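Local structure of uncharacterized protein (3K4I) at residues D126-N130 / C131-L135; M171-G175 / S176-V180; E200-I203 / I204-I207. The protein is of unknown function but belongs to the RraA/aldolase-like family and forms an assembly of three subunits with bound magnesium ions. One frame throughout, in Å; residues are numbered along the deposited sequence.

Contact 1: D126-N130 / C131-L135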
loop_
_atom_site.group_PDB
_atom_site.type_symbol
_atom_site.label_atom_id
_atom_site.label_comp_id
_atom_site.label_asym_id
_atom_site.label_seq_id
_atom_site.Cartn_x
_atom_site.Cartn_y
_atom_site.Cartn_z
ATOM N N ASP C 126 10.442 -8.330 -3.376
ATOM C CA ASP C 126 10.884 -9.205 -2.299
ATOM C C ASP C 126 12.372 -9.063 -1.988
ATOM O O ASP C 126 12.760 -9.086 -0.817
ATOM C CB ASP C 126 10.468 -10.656 -2.577
ATOM C CG ASP C 126 8.958 -10.859 -2.448
ATOM O OD1 ASP C 126 8.363 -10.457 -1.418
ATOM O OD2 ASP C 126 8.353 -11.402 -3.391
ATOM N N THR C 127 13.182 -8.911 -3.035
ATOM C CA THR C 127 14.631 -8.682 -2.910
ATOM C C THR C 127 14.898 -7.331 -2.252
ATOM O O THR C 127 15.734 -7.199 -1.338
ATOM C CB THR C 127 15.320 -8.762 -4.291
ATOM O OG1 THR C 127 15.234 -10.103 -4.770
ATOM C CG2 THR C 127 16.796 -8.351 -4.196
ATOM N N VAL C 128 14.166 -6.330 -2.710
ATOM C CA VAL C 128 14.291 -4.978 -2.186
ATOM C C VAL C 128 13.980 -4.958 -0.682
ATOM O O VAL C 128 14.735 -4.361 0.120
ATOM C CB VAL C 128 13.368 -4.013 -2.939
ATOM C CG1 VAL C 128 13.450 -2.653 -2.348
ATOM C CG2 VAL C 128 13.775 -3.937 -4.426
ATOM N N ILE C 129 12.895 -5.627 -0.300
ATOM C CA ILE C 129 12.536 -5.783 1.110
ATOM C C ILE C 129 13.606 -6.564 1.875
ATOM O O ILE C 129 14.021 -6.145 2.961
ATOM C CB ILE C 129 11.142 -6.455 1.315
ATOM C CG1 ILE C 129 10.033 -5.576 0.720
ATOM C CG2 ILE C 129 10.851 -6.682 2.810
ATOM C CD1 ILE C 129 8.660 -6.274 0.672
ATOM N N ASN C 130 14.050 -7.685 1.302
ATOM C CA ASN C 130 15.039 -8.538 1.962
ATOM C C ASN C 130 16.345 -7.799 2.204
ATOM O O ASN C 130 17.007 -8.015 3.231
ATOM C CB ASN C 130 15.303 -9.808 1.155
ATOM C CG ASN C 130 16.180 -10.785 1.902
ATOM O OD1 ASN C 130 15.858 -11.178 3.024
ATOM N ND2 ASN C 130 17.299 -11.168 1.297
ATOM N N CYS C 131 16.689 -6.920 1.265
ATOM C CA CYS C 131 17.891 -6.083 1.316
ATOM C C CYS C 131 17.707 -4.824 2.154
ATOM O O CYS C 131 18.668 -4.074 2.355
ATOM C CB CYS C 131 18.315 -5.662 -0.089
ATOM S SG CYS C 131 19.033 -7.023 -1.027
ATOM N N ASN C 132 16.472 -4.572 2.576
ATOM C CA ASN C 132 16.106 -3.352 3.329
ATOM C C ASN C 132 16.539 -2.076 2.594
ATOM O O ASN C 132 17.055 -1.133 3.208
ATOM C CB ASN C 132 16.711 -3.368 4.745
ATOM C CG ASN C 132 15.979 -2.409 5.718
ATOM O OD1 ASN C 132 16.615 -1.653 6.472
ATOM N ND2 ASN C 132 14.665 -2.440 5.694
ATOM N N TYR C 133 16.332 -2.064 1.282
ATOM C CA TYR C 133 16.777 -0.961 0.431
ATOM C C TYR C 133 15.668 0.099 0.338
ATOM O O TYR C 133 14.509 -0.236 0.092
ATOM C CB TYR C 133 17.110 -1.461 -0.971
ATOM C CG TYR C 133 17.576 -0.342 -1.881
ATOM C CD1 TYR C 133 18.828 0.254 -1.674
ATOM C CD2 TYR C 133 16.795 0.104 -2.960
ATOM C CE1 TYR C 133 19.287 1.270 -2.468
ATOM C CE2 TYR C 133 17.260 1.142 -3.789
ATOM C CZ TYR C 133 18.520 1.714 -3.530
ATOM O OH TYR C 133 19.004 2.732 -4.328
ATOM N N PRO C 134 16.014 1.383 0.533
ATOM C CA PRO C 134 14.987 2.406 0.524
ATOM C C PRO C 134 14.440 2.719 -0.884
ATOM O O PRO C 134 15.027 3.494 -1.637
ATOM C CB PRO C 134 15.689 3.612 1.165
ATOM C CG PRO C 134 16.856 2.978 1.975
ATOM C CD PRO C 134 17.308 1.924 1.011
ATOM N N LEU C 135 13.337 2.058 -1.208
ATOM C CA LEU C 135 12.674 2.205 -2.514
ATOM C C LEU C 135 11.357 2.907 -2.374
ATOM O O LEU C 135 10.506 2.511 -1.557
ATOM C CB LEU C 135 12.399 0.811 -3.117
ATOM C CG LEU C 135 11.573 0.789 -4.420
ATOM C CD1 LEU C 135 12.450 1.413 -5.448
ATOM C CD2 LEU C 135 11.244 -0.631 -4.826
HETATM O O HOH W 1 13.168 -4.731 5.232
#

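Contact 2: M171-G175 / S176-V180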
loop_
_atom_site.group_PDB
_atom_site.type_symbol
_atom_site.label_atom_id
_atom_site.label_comp_id
_atom_site.label_asym_id
_atom_site.label_seq_id
_atom_site.Cartn_x
_atom_site.Cartn_y
_atom_site.Cartn_z
HETATM N N MSE C 171 17.543 15.007 -1.573
HETATM C CA MSE C 171 16.342 14.119 -1.532
HETATM C C MSE C 171 16.239 13.526 -0.150
HETATM O O MSE C 171 17.245 12.961 0.377
HETATM C CB MSE C 171 16.486 12.944 -2.512
HETATM C CG MSE C 171 16.663 13.330 -3.960
HETATM SE SE MSE C 171 15.142 14.369 -4.675
HETATM C CE MSE C 171 13.665 13.114 -4.367
ATOM N N VAL C 172 15.058 13.637 0.456
ATOM C CA VAL C 172 14.822 13.019 1.774
ATOM C C VAL C 172 13.498 12.280 1.661
ATOM O O VAL C 172 12.491 12.846 1.165
ATOM C CB VAL C 172 14.785 14.017 2.928
ATOM C CG1 VAL C 172 14.585 13.242 4.286
ATOM C CG2 VAL C 172 16.098 14.860 2.967
ATOM N N CYS C 173 13.542 10.994 2.008
ATOM C CA CYS C 173 12.388 10.121 1.846
ATOM C C CYS C 173 12.216 9.269 3.076
ATOM O O CYS C 173 13.208 8.789 3.621
ATOM C CB CYS C 173 12.602 9.180 0.651
ATOM S SG CYS C 173 13.078 10.016 -0.864
ATOM N N ASP C 174 10.960 9.065 3.478
ATOM C CA ASP C 174 10.619 8.174 4.587
ATOM C C ASP C 174 9.222 7.585 4.406
ATOM O O ASP C 174 8.684 7.574 3.279
ATOM C CB ASP C 174 10.788 8.896 5.951
ATOM C CG ASP C 174 9.900 10.144 6.107
ATOM O OD1 ASP C 174 8.876 10.319 5.397
ATOM O OD2 ASP C 174 10.225 10.973 6.980
ATOM N N GLY C 175 8.632 7.082 5.486
ATOM C CA GLY C 175 7.289 6.470 5.393
ATOM C C GLY C 175 6.200 7.380 4.842
ATOM O O GLY C 175 5.201 6.895 4.260
ATOM N N SER C 176 6.386 8.693 4.992
ATOM C CA SER C 176 5.399 9.653 4.500
ATOM C C SER C 176 5.583 10.034 3.017
ATOM O O SER C 176 4.750 10.749 2.453
ATOM C CB SER C 176 5.400 10.896 5.405
ATOM O OG SER C 176 5.116 10.521 6.751
ATOM N N GLY C 177 6.648 9.534 2.391
ATOM C CA GLY C 177 6.945 9.835 0.994
ATOM C C GLY C 177 8.268 10.542 0.764
ATOM O O GLY C 177 9.199 10.478 1.620
ATOM N N CYS C 178 8.354 11.245 -0.354
ATOM C CA CYS C 178 9.625 11.866 -0.793
ATOM C C CYS C 178 9.494 13.394 -0.955
ATOM O O CYS C 178 8.514 13.910 -1.519
ATOM C CB CYS C 178 10.075 11.280 -2.116
ATOM S SG CYS C 178 9.938 9.447 -2.234
ATOM N N VAL C 179 10.525 14.098 -0.512
ATOM C CA VAL C 179 10.609 15.573 -0.608
ATOM C C VAL C 179 11.862 15.976 -1.396
ATOM O O VAL C 179 12.951 15.389 -1.197
ATOM C CB VAL C 179 10.669 16.234 0.787
ATOM C CG1 VAL C 179 10.811 17.740 0.693
ATOM C CG2 VAL C 179 9.446 15.891 1.611
ATOM N N VAL C 180 11.704 16.940 -2.306
ATOM C CA VAL C 180 12.821 17.479 -3.117
ATOM C C VAL C 180 13.192 18.847 -2.557
ATOM O O VAL C 180 12.348 19.760 -2.479
ATOM C CB VAL C 180 12.437 17.705 -4.612
ATOM C CG1 VAL C 180 13.635 18.261 -5.407
ATOM C CG2 VAL C 180 11.863 16.406 -5.226
#

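Contact 3: E200-I203 / I204-I207. With MG (magnesium ion), chain E.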
loop_
_atom_site.group_PDB
_atom_site.type_symbol
_atom_site.label_atom_id
_atom_site.label_comp_id
_atom_site.label_asym_id
_atom_site.label_seq_id
_atom_site.Cartn_x
_atom_site.Cartn_y
_atom_site.Cartn_z
ATOM N N GLU C 200 7.944 21.825 17.589
ATOM C CA GLU C 200 6.953 20.756 17.646
ATOM C C GLU C 200 7.179 19.793 18.797
ATOM O O GLU C 200 6.222 19.286 19.395
ATOM C CB GLU C 200 6.993 19.935 16.379
ATOM C CG GLU C 200 6.247 20.489 15.237
ATOM C CD GLU C 200 6.088 19.441 14.161
ATOM O OE1 GLU C 200 6.328 18.218 14.448
ATOM O OE2 GLU C 200 5.715 19.842 13.042
ATOM N N ARG C 201 8.447 19.514 19.083
ATOM C CA ARG C 201 8.777 18.620 20.184
ATOM C C ARG C 201 8.271 19.209 21.501
ATOM O O ARG C 201 7.741 18.486 22.344
ATOM C CB ARG C 201 10.274 18.328 20.222
ATOM C CG ARG C 201 10.724 17.392 21.344
ATOM C CD ARG C 201 11.997 16.615 20.991
ATOM N NE ARG C 201 12.764 17.252 19.925
ATOM C CZ ARG C 201 13.913 17.907 20.087
ATOM N NH1 ARG C 201 14.499 18.459 19.023
ATOM N NH2 ARG C 201 14.481 18.017 21.287
ATOM N N ARG C 202 8.396 20.519 21.661
ATOM C CA ARG C 202 7.912 21.162 22.886
ATOM C C ARG C 202 6.386 21.107 22.919
ATOM O O ARG C 202 5.789 20.874 23.958
ATOM C CB ARG C 202 8.412 22.603 22.975
ATOM C CG ARG C 202 9.929 22.731 23.086
ATOM C CD ARG C 202 10.321 24.126 23.549
ATOM N NE ARG C 202 10.221 25.131 22.489
ATOM C CZ ARG C 202 11.249 25.571 21.764
ATOM N NH1 ARG C 202 11.048 26.493 20.826
ATOM N NH2 ARG C 202 12.479 25.092 21.973
ATOM N N ILE C 203 5.752 21.276 21.757
ATOM C CA ILE C 203 4.305 21.200 21.730
ATOM C C ILE C 203 3.818 19.800 22.142
ATOM O O ILE C 203 2.893 19.662 22.973
ATOM C CB ILE C 203 3.721 21.655 20.368
ATOM C CG1 ILE C 203 3.846 23.178 20.222
ATOM C CG2 ILE C 203 2.251 21.228 20.264
ATOM C CD1 ILE C 203 3.600 23.671 18.772
ATOM N N ILE C 204 4.458 18.781 21.576
ATOM C CA ILE C 204 4.160 17.395 21.916
ATOM C C ILE C 204 4.399 17.138 23.404
ATOM O O ILE C 204 3.566 16.513 24.082
ATOM C CB ILE C 204 4.993 16.448 21.047
ATOM C CG1 ILE C 204 4.372 16.362 19.639
ATOM C CG2 ILE C 204 5.100 15.050 21.695
ATOM C CD1 ILE C 204 5.313 15.762 18.524
ATOM N N GLU C 205 5.534 17.611 23.893
ATOM C CA GLU C 205 5.825 17.457 25.329
ATOM C C GLU C 205 4.728 18.092 26.196
ATOM O O GLU C 205 4.297 17.505 27.212
ATOM C CB GLU C 205 7.200 18.000 25.652
ATOM C CG GLU C 205 8.305 17.103 25.152
ATOM C CD GLU C 205 9.651 17.806 25.013
ATOM O OE1 GLU C 205 9.778 19.016 25.341
ATOM O OE2 GLU C 205 10.591 17.129 24.534
ATOM N N ALA C 206 4.247 19.259 25.765
ATOM C CA ALA C 206 3.194 19.940 26.481
ATOM C C ALA C 206 1.865 19.173 26.495
ATOM O O ALA C 206 1.259 18.955 27.559
ATOM C CB ALA C 206 3.017 21.388 25.926
ATOM N N ILE C 207 1.385 18.786 25.315
ATOM C CA ILE C 207 0.160 18.009 25.269
ATOM C C ILE C 207 0.277 16.646 25.961
ATOM O O ILE C 207 -0.724 16.130 26.447
ATOM C CB ILE C 207 -0.446 17.893 23.852
ATOM C CG1 ILE C 207 0.451 17.062 22.928
ATOM C CG2 ILE C 207 -0.752 19.301 23.305
ATOM C CD1 ILE C 207 -0.010 17.097 21.463
HETATM MG MG MG E . 7.143 16.425 13.116
HETATM O O HOH W 2 5.620 16.703 11.880
HETATM O O HOH W 3 13.016 18.423 24.327
HETATM O O HOH W 4 8.872 16.177 14.380
HETATM O O HOH W 5 8.170 18.016 12.120
HETATM O O HOH W 6 7.555 14.865 11.965
#

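Contact 1: D126-N130 / C131-L135
Helix 125-130 stops in a Schellman motif, in which Y133 N donates to V128 O at 3.0 Å and N132 N to I129 O, just after a last ordinary turn closed by C131 N and T127 O. N132 carries the reversal with a positive phi of 54°, a conformation that asparagine tolerates better than most residues with a side chain. The N-H of N132 sits well above the carbonyl plane of I129. A water donates to I129 O and accepts from N132 ND2, each at 2.8 Å, so I129 O is held by two donors, N132 N and the water. The inner side is apolar. With CG1 of V128 anti to the backbone N (chi1 177°), that methyl faces the returning chain: it lies 3.7 Å from L135 CB and meets the Y133 ring at its edge, near the ring plane. V128 and L135 cross at about a right angle, and V128, small and apolar, fills the buried inner side of the turn, both its methyls meeting L135 CD2. Y133 is buried, yet its OH is satisfied by T116. The cap thus turns the chain from helix 125-130 into strand 135-137, with V128 and Y133 packed on helix 102-110 and L135 against strand 115-119.

Contact 2: M171-G175 / S176-V180
The sulfurs of C173 and C178 face each other across a non-hydrogen-bonded pair, SG to SG 3.5 Å, close packing but too long for a disulfide. Small cysteines suit this tight spot, where the two strands come nearest and F136 covers both. On the same face selenomethionine M171 is bent at chi2 and chi3 (-60° and -58°), which lays its chain beside V180 and brings CE within 3.8 Å of V180 CG2. The strands form a two-residue beta hairpin: V172 and V179 exchange both backbone bonds, V179 N reaching V172 O at 2.9 Å, and a type I turn runs from D174 to G177. G177 has a phi of 119°, in a backbone conformation open in practice to glycine. D174 OD1 accepts from S176 N at 3.0 Å, closing an Asx turn; the N-H comes to OD1 from above the carboxylate plane, while T25 also bonds OD1. By contrast with the cysteine face, the V172 and V179 side chains, on the opposite face, are looser toward each other and do not interlock; helix 25-33 covers them through L28 and L32. The turn itself is not left to solvent but is buried against the third subunit, where S176 OG is bonded to the backbone N of I125 and D124 packs on S176.

Contact 3: E200-I203 / I204-I207
The last two turns of the long helix 186-207 pair E200 with I204, R201 with E205, R202 with A206 and I203 with I207, and a magnesium ion is bound beside the first turn. I204 N bonds to E200 O at 2.9 Å, and the other three pairs repeat the pattern. The chain of E200 is extended beyond CG and carries its carboxylate outward, where OE1 binds the magnesium ion at 2.4 Å; OE2, at 3.7 Å, does not, so glutamate is a monodentate ligand with enough length to reach away from the helix. Four waters and D102 OD2 of the third subunit complete six ligands, with OE1 and one water on opposite sides of the metal. The site is therefore an intersubunit magnesium bridge, which joins this helix to the neighbouring chain. The exposed flank suits charged R201 and E205, which lie side by side, but their charges do not touch: NE and OE2 are 5.1 Å apart, and the guanidinium and carboxylate planes are turned 77° from each other. The aliphatic part of R201 runs past the carboxylate, CG approaching E205 OE2 to 3.2 Å, and a water donates to OE2 at 2.8 Å and accepts a weak bond from R201 NH2. The remaining flank is mostly apolar, with I203 and I207 buried and I204 partly so. I204 packs on H106 of the third subunit. In I207, chi1 of 67° sets CG1 between backbone N and carbonyl carbon, 3.6 Å from I203 O. Isoleucine suits I203 and I207, which pack on helix 213-219 and on I103 and F107 of the third subunit.

Overall arrangement
Followed from the N terminus, the contacts come in series, and none nests within or crosses another. Contact 1 closes the end of the helix in the beta-alpha-beta crossover between parallel strands 115-119 and 135-137. Contact 2 closes the hairpin 170-174/177-181, whose first strand, 170-174, pairs with strand 53-63 of the main sheet; its centre lies about 16 Å from that of contact 1. The chain then enters helix 186-207, whose end is contact 3, about 23 Å from contact 2 between centres; it closes no loop. The subunits connect what the chain keeps apart: D126 OD2 of contact 1 bonds G175 N in the contact 2 hairpin of a neighbouring subunit, while contacts 2 and 3 both touch the third subunit.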